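Local coordinates for PUA domain-containing protein (Aeropyrum pernix, PDB 2CX0), which probably binds RNA through its PUA domain and may act in translation initiation, though its cellular role is not established, at residues A[6-11]-A[50-55]; A[32-37]-A[89-94]; A[109-114]-A[162-167]. All coordinates share one frame; numbering follows the deposited sequence.

Contact 1: A[6-11]-A[50-55]; sequences RLVGLA and ARTDSG
Val8 is where the segment 6-11 first meets 50-55: its CB rests 4.0 Å from Thr52 CG2, a plain aliphatic contact. Its carbonyl does more, since Val8 O accepts a hydrogen bond from water 1 at 2.7 Å. The same water donates to Leu10 O and accepts from Asp53 N. By giving two protons to one backbone and taking one from the other, it bridges the two segments, between which no direct hydrogen bond runs. Gly9 sits between the two bridged carbonyls, and its positive phi (81°) would jam a CB against Val8 O. Leu10 meets the other segment mainly through its backbone: Leu10 O receives the CA-H of Thr52, with the two heavy atoms 3.6 Å apart and an angle of 150° at the hydrogen. Ala11 supplies the reverse contact, its CA lying 3.3 Å from Arg51 O. Its methyl group then packs on two neighbours, with Ala11 CB 3.9 Å from Thr52 CG2 and 4.2 Å from Ala50 CB. Thr52 OG1 lies between its backbone N and carbonyl carbon (chi1 63°), which leaves CG2 anti to the carbonyl carbon and turned to Val8 and Ala11, one methyl group shared between their CB atoms. Just beyond, the bond from Thr52 N to Gly55 O (2.9 Å) helps close the turn of the beta-hairpin formed by strands 45-51 and 56-62. The contact thus lies at the frayed end of two adjacent antiparallel strands, 9-17 and 45-51. Further in, Arg51 is joined to Arg12 by backbone bonding, while Ala11 pairs with Leu3 of strand 2-5 and Ala50 with Tyr57 of strand 56-62. Helix 174-183 packs against this end of the sheet, Ala174 touching Val8 and Leu178 touching Ala50.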
loop_
_atom_site.group_PDB
_atom_site.type_symbol
_atom_site.label_atom_id
_atom_site.label_comp_id
_atom_site.label_asym_id
_atom_site.label_seq_id
_atom_site.Cartn_x
_atom_site.Cartn_y
_atom_site.Cartn_z
ATOM N N ARG A 6 -13.533 9.040 9.605
ATOM C CA ARG A 6 -13.736 8.078 10.675
ATOM C C ARG A 6 -12.335 7.799 11.258
ATOM O O ARG A 6 -11.319 7.912 10.544
ATOM C CB ARG A 6 -14.367 6.782 10.117
ATOM C CG ARG A 6 -14.264 5.616 11.034
ATOM C CD ARG A 6 -15.018 4.377 10.494
ATOM N NE ARG A 6 -16.458 4.609 10.309
ATOM C CZ ARG A 6 -17.038 4.871 9.139
ATOM N NH1 ARG A 6 -16.291 4.930 8.042
ATOM N NH2 ARG A 6 -18.355 5.071 9.067
ATOM N N LEU A 7 -12.287 7.497 12.563
ATOM C CA LEU A 7 -11.039 7.150 13.282
ATOM C C LEU A 7 -10.211 8.347 13.631
ATOM O O LEU A 7 -10.035 8.677 14.853
ATOM C CB LEU A 7 -10.082 6.169 12.487
ATOM C CG LEU A 7 -10.324 4.692 12.623
ATOM C CD1 LEU A 7 -9.113 3.889 11.992
ATOM C CD2 LEU A 7 -10.401 4.316 14.109
ATOM N N VAL A 8 -9.700 9.016 12.584
ATOM C CA VAL A 8 -8.829 10.150 12.787
ATOM C C VAL A 8 -9.573 11.445 13.111
ATOM O O VAL A 8 -8.926 12.353 13.710
ATOM C CB VAL A 8 -7.883 10.366 11.547
ATOM C CG1 VAL A 8 -7.065 9.083 11.291
ATOM C CG2 VAL A 8 -8.717 10.645 10.302
ATOM N N GLY A 9 -10.839 11.569 12.694
ATOM C CA GLY A 9 -11.547 12.791 13.006
ATOM C C GLY A 9 -11.283 13.975 12.103
ATOM O O GLY A 9 -10.972 13.828 10.928
ATOM N N LEU A 10 -11.392 15.175 12.657
ATOM C CA LEU A 10 -11.203 16.383 11.868
ATOM C C LEU A 10 -9.759 16.547 11.383
ATOM O O LEU A 10 -8.812 16.327 12.143
ATOM C CB LEU A 10 -11.619 17.588 12.717
ATOM C CG LEU A 10 -11.376 18.922 12.037
ATOM C CD1 LEU A 10 -12.594 19.244 11.122
ATOM C CD2 LEU A 10 -11.151 19.987 13.136
ATOM N N ALA A 11 -9.581 16.859 10.107
ATOM C CA ALA A 11 -8.251 17.082 9.588
ATOM C C ALA A 11 -8.191 18.393 8.836
ATOM O O ALA A 11 -9.065 18.674 8.024
ATOM C CB ALA A 11 -7.764 15.886 8.634
ATOM N N ALA A 50 -2.069 16.549 5.925
ATOM C CA ALA A 50 -3.279 16.634 6.740
ATOM C C ALA A 50 -2.868 16.583 8.197
ATOM O O ALA A 50 -2.076 15.692 8.591
ATOM C CB ALA A 50 -4.185 15.428 6.447
ATOM N N ARG A 51 -3.382 17.514 8.985
ATOM C CA ARG A 51 -3.077 17.509 10.393
ATOM C C ARG A 51 -4.323 17.163 11.169
ATOM O O ARG A 51 -5.343 17.806 10.990
ATOM C CB ARG A 51 -2.546 18.850 10.853
ATOM C CG ARG A 51 -2.157 18.870 12.350
ATOM C CD ARG A 51 -1.371 20.179 12.727
ATOM N NE ARG A 51 -2.186 21.371 12.443
ATOM C CZ ARG A 51 -3.209 21.794 13.183
ATOM N NH1 ARG A 51 -3.559 21.149 14.287
ATOM N NH2 ARG A 51 -3.913 22.841 12.785
ATOM N N THR A 52 -4.235 16.134 12.009
ATOM C CA THR A 52 -5.360 15.652 12.820
ATOM C C THR A 52 -4.945 15.811 14.277
ATOM O O THR A 52 -3.860 16.344 14.550
ATOM C CB THR A 52 -5.546 14.163 12.661
ATOM O OG1 THR A 52 -4.356 13.499 13.147
ATOM C CG2 THR A 52 -5.794 13.786 11.205
ATOM N N ASP A 53 -5.803 15.328 15.192
ATOM C CA ASP A 53 -5.556 15.309 16.657
ATOM C C ASP A 53 -4.178 14.792 17.107
ATOM O O ASP A 53 -3.511 15.356 17.969
ATOM C CB ASP A 53 -6.528 14.345 17.341
ATOM C CG ASP A 53 -7.735 15.020 17.856
ATOM O OD1 ASP A 53 -7.741 16.270 17.810
ATOM O OD2 ASP A 53 -8.666 14.295 18.307
ATOM N N SER A 54 -3.804 13.654 16.572
ATOM C CA SER A 54 -2.570 13.030 16.992
ATOM C C SER A 54 -1.353 13.469 16.208
ATOM O O SER A 54 -0.242 13.467 16.737
ATOM C CB SER A 54 -2.720 11.481 16.934
ATOM O OG SER A 54 -2.939 11.022 15.601
ATOM N N GLY A 55 -1.539 13.893 14.962
ATOM C CA GLY A 55 -0.363 14.229 14.209
ATOM C C GLY A 55 -0.559 14.544 12.748
ATOM O O GLY A 55 -1.646 14.966 12.324
HETATM O O HOH W 1 -8.532 14.900 14.500
#

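Contact 2: A[32-37]-A[89-94]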
loop_
_atom_site.group_PDB
_atom_site.type_symbol
_atom_site.label_atom_id
_atom_site.label_comp_id
_atom_site.label_asym_id
_atom_site.label_seq_id
_atom_site.Cartn_x
_atom_site.Cartn_y
_atom_site.Cartn_z
ATOM N N PRO A 32 13.032 1.534 -8.857
ATOM C CA PRO A 32 13.694 0.339 -8.349
ATOM C C PRO A 32 12.810 -0.639 -7.639
ATOM O O PRO A 32 13.202 -1.793 -7.521
ATOM C CB PRO A 32 14.730 0.892 -7.371
ATOM C CG PRO A 32 14.828 2.391 -7.747
ATOM C CD PRO A 32 13.431 2.725 -8.100
ATOM N N TYR A 33 11.643 -0.203 -7.138
ATOM C CA TYR A 33 10.809 -1.106 -6.327
ATOM C C TYR A 33 9.523 -1.707 -6.875
ATOM O O TYR A 33 8.884 -2.507 -6.199
ATOM C CB TYR A 33 10.497 -0.383 -5.028
ATOM C CG TYR A 33 11.730 0.136 -4.394
ATOM C CD1 TYR A 33 12.684 -0.745 -3.856
ATOM C CD2 TYR A 33 11.976 1.524 -4.326
ATOM C CE1 TYR A 33 13.846 -0.239 -3.257
ATOM C CE2 TYR A 33 13.125 2.027 -3.731
ATOM C CZ TYR A 33 14.054 1.146 -3.196
ATOM O OH TYR A 33 15.174 1.620 -2.542
ATOM N N TYR A 34 9.163 -1.344 -8.100
ATOM C CA TYR A 34 7.913 -1.763 -8.706
ATOM C C TYR A 34 8.223 -2.143 -10.132
ATOM O O TYR A 34 9.225 -1.680 -10.681
ATOM C CB TYR A 34 6.944 -0.565 -8.686
ATOM C CG TYR A 34 6.655 -0.138 -7.269
ATOM C CD1 TYR A 34 5.890 -0.962 -6.426
ATOM C CD2 TYR A 34 7.193 1.034 -6.746
ATOM C CE1 TYR A 34 5.662 -0.616 -5.086
ATOM C CE2 TYR A 34 6.987 1.396 -5.411
ATOM C CZ TYR A 34 6.208 0.561 -4.587
ATOM O OH TYR A 34 5.958 0.917 -3.311
ATOM N N THR A 35 7.350 -2.939 -10.731
ATOM C CA THR A 35 7.540 -3.364 -12.110
ATOM C C THR A 35 7.482 -2.162 -13.033
ATOM O O THR A 35 8.255 -2.061 -13.989
ATOM C CB THR A 35 6.445 -4.361 -12.509
ATOM O OG1 THR A 35 6.524 -5.510 -11.654
ATOM C CG2 THR A 35 6.579 -4.796 -13.936
ATOM N N ARG A 36 6.562 -1.255 -12.763
ATOM C CA ARG A 36 6.449 -0.060 -13.609
ATOM C C ARG A 36 5.697 1.047 -12.877
ATOM O O ARG A 36 5.029 0.778 -11.886
ATOM C CB ARG A 36 5.674 -0.385 -14.885
ATOM C CG ARG A 36 4.178 -0.556 -14.640
ATOM C CD ARG A 36 3.403 -1.025 -15.911
ATOM N NE ARG A 36 3.732 -2.401 -16.240
ATOM C CZ ARG A 36 3.022 -3.447 -15.851
ATOM N NH1 ARG A 36 1.923 -3.275 -15.134
ATOM N NH2 ARG A 36 3.451 -4.661 -16.161
ATOM N N ILE A 37 5.826 2.274 -13.373
ATOM C CA ILE A 37 5.071 3.391 -12.835
ATOM C C ILE A 37 3.657 3.162 -13.387
ATOM O O ILE A 37 3.421 3.082 -14.590
ATOM C CB ILE A 37 5.625 4.757 -13.298
ATOM C CG1 ILE A 37 6.848 5.156 -12.420
ATOM C CG2 ILE A 37 4.584 5.844 -13.029
ATOM C CD1 ILE A 37 8.074 4.394 -12.636
ATOM N N ASP A 89 -1.007 -5.030 -10.916
ATOM C CA ASP A 89 -0.045 -5.635 -11.834
ATOM C C ASP A 89 1.301 -4.886 -11.903
ATOM O O ASP A 89 2.290 -5.455 -12.297
ATOM C CB ASP A 89 -0.655 -5.805 -13.240
ATOM C CG ASP A 89 0.200 -6.690 -14.120
ATOM O OD1 ASP A 89 0.246 -7.900 -13.832
ATOM O OD2 ASP A 89 0.858 -6.168 -15.072
ATOM N N TRP A 90 1.321 -3.631 -11.496
ATOM C CA TRP A 90 2.553 -2.854 -11.480
ATOM C C TRP A 90 3.475 -3.174 -10.268
ATOM O O TRP A 90 4.635 -2.725 -10.207
ATOM C CB TRP A 90 2.201 -1.370 -11.499
ATOM C CG TRP A 90 1.456 -0.886 -10.295
ATOM C CD1 TRP A 90 0.126 -1.088 -9.995
ATOM C CD2 TRP A 90 2.001 -0.130 -9.205
ATOM N NE1 TRP A 90 -0.183 -0.510 -8.785
ATOM C CE2 TRP A 90 0.948 0.091 -8.278
ATOM C CE3 TRP A 90 3.277 0.387 -8.921
ATOM C CZ2 TRP A 90 1.135 0.818 -7.078
ATOM C CZ3 TRP A 90 3.471 1.106 -7.722
ATOM C CH2 TRP A 90 2.401 1.311 -6.818
ATOM N N LEU A 91 2.961 -3.937 -9.300
ATOM C CA LEU A 91 3.781 -4.349 -8.135
ATOM C C LEU A 91 4.628 -5.530 -8.546
ATOM O O LEU A 91 4.254 -6.272 -9.466
ATOM C CB LEU A 91 2.876 -4.803 -6.983
ATOM C CG LEU A 91 1.871 -3.714 -6.546
ATOM C CD1 LEU A 91 0.926 -4.405 -5.447
ATOM C CD2 LEU A 91 2.545 -2.465 -5.996
ATOM N N LYS A 92 5.759 -5.735 -7.877
ATOM C CA LYS A 92 6.623 -6.899 -8.212
ATOM C C LYS A 92 5.880 -8.213 -7.882
ATOM O O LYS A 92 6.081 -9.248 -8.519
ATOM C CB LYS A 92 7.885 -6.803 -7.406
ATOM C CG LYS A 92 8.794 -5.699 -7.944
ATOM C CD LYS A 92 10.157 -5.776 -7.287
ATOM C CE LYS A 92 11.100 -4.700 -7.822
ATOM N NZ LYS A 92 11.862 -5.111 -9.043
ATOM N N GLY A 93 5.032 -8.175 -6.860
ATOM C CA GLY A 93 4.294 -9.383 -6.549
ATOM C C GLY A 93 3.094 -9.171 -5.640
ATOM O O GLY A 93 2.908 -8.094 -5.056
ATOM N N VAL A 94 2.248 -10.181 -5.571
ATOM C CA VAL A 94 1.130 -10.122 -4.663
ATOM C C VAL A 94 1.037 -11.539 -4.054
ATOM O O VAL A 94 1.498 -12.516 -4.675
ATOM C CB VAL A 94 -0.209 -9.764 -5.340
ATOM C CG1 VAL A 94 -0.204 -8.309 -5.868
ATOM C CG2 VAL A 94 -0.521 -10.774 -6.338
HETATM O O HOH W 2 6.521 -4.100 -5.819
HETATM O O HOH W 3 4.342 -7.071 -12.077
#
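Arg36 and Asp89 form a salt bridge in which both terminal nitrogens grip a single oxygen: NH1 of Arg36 is 3.1 Å and NH2 3.2 Å from Asp89 OD2. The oxygen lies close to the guanidinium plane, and both donors reach it from the same face of the carboxylate. A direct backbone bond follows, Thr35 N to Trp90 O at 2.8 Å, noticeably bent at 134°. Two waters extend the polar seam. Water 3 accepts from Thr35 OG1 at 2.7 Å and donates to Asp89 O and Leu91 O, while water 2 links Tyr33 O to Lys92 N. Lys92 lays its aliphatic chain along the backbone of Tyr33, its CE 3.5 Å from Tyr33 C. Inward of this seam the aromatic side chains pack. Trp90 CZ3 sits over one face of the Tyr34 ring, 3.4 Å from CD1 of Tyr34, with Tyr33 CB over the opposite face; the two ring planes are inclined by 42°. Trp90 CG stands between its backbone N and carbonyl carbon (chi1 64°), which brings the indole edge at CE3 to 3.5 Å from Arg36 O. Leu91 CD2 touches both the tyrosine and indole rings. The hydroxyl of Tyr34 is hydrogen-bonded to Ile76 O. With an alanine in place of Tyr34, Trp90 CZ3 and Leu91 CD2 would probably face a gap and Ile76 O lose its hydroxyl partner. Helix 80-86 also packs on the buried Trp90, and the contact joins the loop after helix 20-30, in the N-terminal pre-PUA (DUF1947) part, to the entry of strand 93-97 of the PUA domain.

Contact 3: A[109-114]-A[162-167]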
loop_
_atom_site.group_PDB
_atom_site.type_symbol
_atom_site.label_atom_id
_atom_site.label_comp_id
_atom_site.label_asym_id
_atom_site.label_seq_id
_atom_site.Cartn_x
_atom_site.Cartn_y
_atom_site.Cartn_z
ATOM N N ALA A 109 -3.233 -7.332 11.632
ATOM C CA ALA A 109 -2.168 -8.355 11.856
ATOM C C ALA A 109 -1.142 -8.416 10.678
ATOM O O ALA A 109 -1.423 -7.988 9.553
ATOM C CB ALA A 109 -2.854 -9.753 12.010
ATOM N N HIS A 110 0.056 -8.933 10.940
ATOM C CA HIS A 110 1.025 -9.178 9.889
ATOM C C HIS A 110 0.524 -10.461 9.217
ATOM O O HIS A 110 -0.365 -11.147 9.754
ATOM C CB HIS A 110 2.405 -9.474 10.490
ATOM C CG HIS A 110 3.059 -8.271 11.081
ATOM N ND1 HIS A 110 3.332 -8.136 12.440
ATOM C CD2 HIS A 110 3.451 -7.116 10.505
ATOM C CE1 HIS A 110 3.864 -6.940 12.655
ATOM N NE2 HIS A 110 3.950 -6.302 11.500
ATOM N N LEU A 111 1.062 -10.766 8.042
ATOM C CA LEU A 111 0.626 -11.975 7.326
ATOM C C LEU A 111 1.574 -13.160 7.603
ATOM O O LEU A 111 2.751 -13.111 7.306
ATOM C CB LEU A 111 0.517 -11.720 5.798
ATOM C CG LEU A 111 0.265 -12.956 4.909
ATOM C CD1 LEU A 111 -1.131 -13.604 5.315
ATOM C CD2 LEU A 111 0.298 -12.503 3.389
HETATM N N MSE A 112 1.042 -14.202 8.233
HETATM C CA MSE A 112 1.847 -15.398 8.465
HETATM C C MSE A 112 1.637 -16.397 7.295
HETATM O O MSE A 112 0.584 -16.471 6.663
HETATM C CB MSE A 112 1.436 -16.019 9.787
HETATM C CG MSE A 112 1.246 -15.010 10.917
HETATM SE SE MSE A 112 2.884 -14.079 11.337
HETATM C CE MSE A 112 3.675 -15.497 12.134
ATOM N N ILE A 113 2.674 -17.178 7.024
ATOM C CA ILE A 113 2.681 -18.150 5.969
ATOM C C ILE A 113 1.462 -19.098 5.901
ATOM O O ILE A 113 0.973 -19.417 4.814
ATOM C CB ILE A 113 3.979 -18.976 6.066
ATOM C CG1 ILE A 113 5.183 -18.048 5.766
ATOM C CG2 ILE A 113 3.932 -20.180 5.035
ATOM C CD1 ILE A 113 6.550 -18.667 6.248
ATOM N N PRO A 114 0.956 -19.549 7.059
ATOM C CA PRO A 114 -0.194 -20.456 6.990
ATOM C C PRO A 114 -1.446 -19.845 6.374
ATOM O O PRO A 114 -2.313 -20.593 5.959
ATOM C CB PRO A 114 -0.425 -20.855 8.448
ATOM C CG PRO A 114 0.963 -20.788 9.040
ATOM C CD PRO A 114 1.482 -19.445 8.435
ATOM N N GLY A 162 5.455 -18.884 10.512
ATOM C CA GLY A 162 6.398 -17.779 10.328
ATOM C C GLY A 162 5.765 -16.612 9.571
ATOM O O GLY A 162 4.725 -16.777 8.933
ATOM N N ARG A 163 6.419 -15.443 9.608
ATOM C CA ARG A 163 5.906 -14.276 8.944
ATOM C C ARG A 163 6.232 -14.271 7.438
ATOM O O ARG A 163 7.360 -14.510 7.006
ATOM C CB ARG A 163 6.460 -13.005 9.616
ATOM C CG ARG A 163 5.723 -11.664 9.203
ATOM C CD ARG A 163 5.881 -10.664 10.367
ATOM N NE ARG A 163 7.232 -10.130 10.370
ATOM C CZ ARG A 163 7.690 -9.277 11.273
ATOM N NH1 ARG A 163 6.919 -8.891 12.277
ATOM N NH2 ARG A 163 8.865 -8.734 11.086
ATOM N N ALA A 164 5.210 -14.035 6.637
ATOM C CA ALA A 164 5.388 -13.962 5.196
ATOM C C ALA A 164 5.564 -12.488 4.753
ATOM O O ALA A 164 6.452 -12.170 3.909
ATOM C CB ALA A 164 4.153 -14.574 4.481
ATOM N N VAL A 165 4.716 -11.611 5.296
ATOM C CA VAL A 165 4.769 -10.169 4.901
ATOM C C VAL A 165 4.552 -9.296 6.135
ATOM O O VAL A 165 3.616 -9.504 6.931
ATOM C CB VAL A 165 3.621 -9.816 3.882
ATOM C CG1 VAL A 165 3.640 -8.309 3.487
ATOM C CG2 VAL A 165 3.734 -10.771 2.624
ATOM N N ARG A 166 5.423 -8.315 6.270
ATOM C CA ARG A 166 5.343 -7.382 7.370
ATOM C C ARG A 166 4.384 -6.285 6.946
ATOM O O ARG A 166 4.577 -5.608 5.912
ATOM C CB ARG A 166 6.755 -6.833 7.713
ATOM C CG ARG A 166 6.749 -5.787 8.822
ATOM C CD ARG A 166 8.121 -5.599 9.448
ATOM N NE ARG A 166 9.189 -5.399 8.473
ATOM C CZ ARG A 166 9.425 -4.246 7.851
ATOM N NH1 ARG A 166 8.650 -3.200 8.115
ATOM N NH2 ARG A 166 10.454 -4.127 6.993
ATOM N N ARG A 167 3.347 -6.104 7.762
ATOM C CA ARG A 167 2.345 -5.085 7.483
ATOM C C ARG A 167 2.908 -3.631 7.468
ATOM O O ARG A 167 3.687 -3.260 8.351
ATOM C CB ARG A 167 1.203 -5.190 8.554
ATOM C CG ARG A 167 0.249 -3.970 8.512
ATOM C CD ARG A 167 -0.301 -3.621 9.913
ATOM N NE ARG A 167 0.771 -3.092 10.777
ATOM C CZ ARG A 167 1.299 -3.719 11.820
ATOM N NH1 ARG A 167 0.871 -4.913 12.182
ATOM N NH2 ARG A 167 2.295 -3.148 12.482
#
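Leu111 and Val165 form an antiparallel hydrogen-bonded pair, with Leu111 N to Val165 O at 3.1 Å and the return bond from Val165 N to Leu111 O at 3.2 Å. Leu111 O also accepts from Ala164 N, at 2.7 Å, so two successive residues face one: a classic beta bulge, placed where the chain turns a corner at Ala164. Beyond it, Ile113 N bonds almost straight to Gly162 O at 2.8 Å. Leu111 CD2 meets Val165 CG2 on one side of the sheet, and the Ala164 methyl group packs against Ile113 CG1. At the other end His110 is held between two arginines: Arg167 NH1 lies over one face of the imidazole, 3.4 Å from NE2 of His110, and Arg163 NH1 over the opposite face, 3.6 Å from CE1 of His110. A bend in the Arg163 chain about CG-CD (chi3 76°) brings NH1 over the ring; Glu146 salt-bridges its NH2, and Gly108 O takes a hydrogen bond from Arg167 NH1, probably steadying both guanidiniums. The short strand 111-112 is the outermost on its side of the mixed sheet, next to strand 163-170, the bulge probably helping that strand to turn its corner in the PUA pseudobarrel.

Contact 1 belongs to the antiparallel sheet that begins the chain, contact 3 to the mixed PUA sheet, and contact 2 joins the two parts: its loop 32-37 comes, along the chain, between strands 9-17 and 45-51 of the first sheet, while 89-94 runs into strand 93-97 of the second. In sequence contacts 1 and 2 interleave, and contact 3 follows both. Centres of contacts 1 and 2 lie about 31 Å apart, on opposite sides of the chain's centre; contacts 2 and 3 are closer, about 20 Å between centres. None touches another. The protein is thus two sheet-based units that meet at contact 2, with helix 174-183 returning to the first near contact 1.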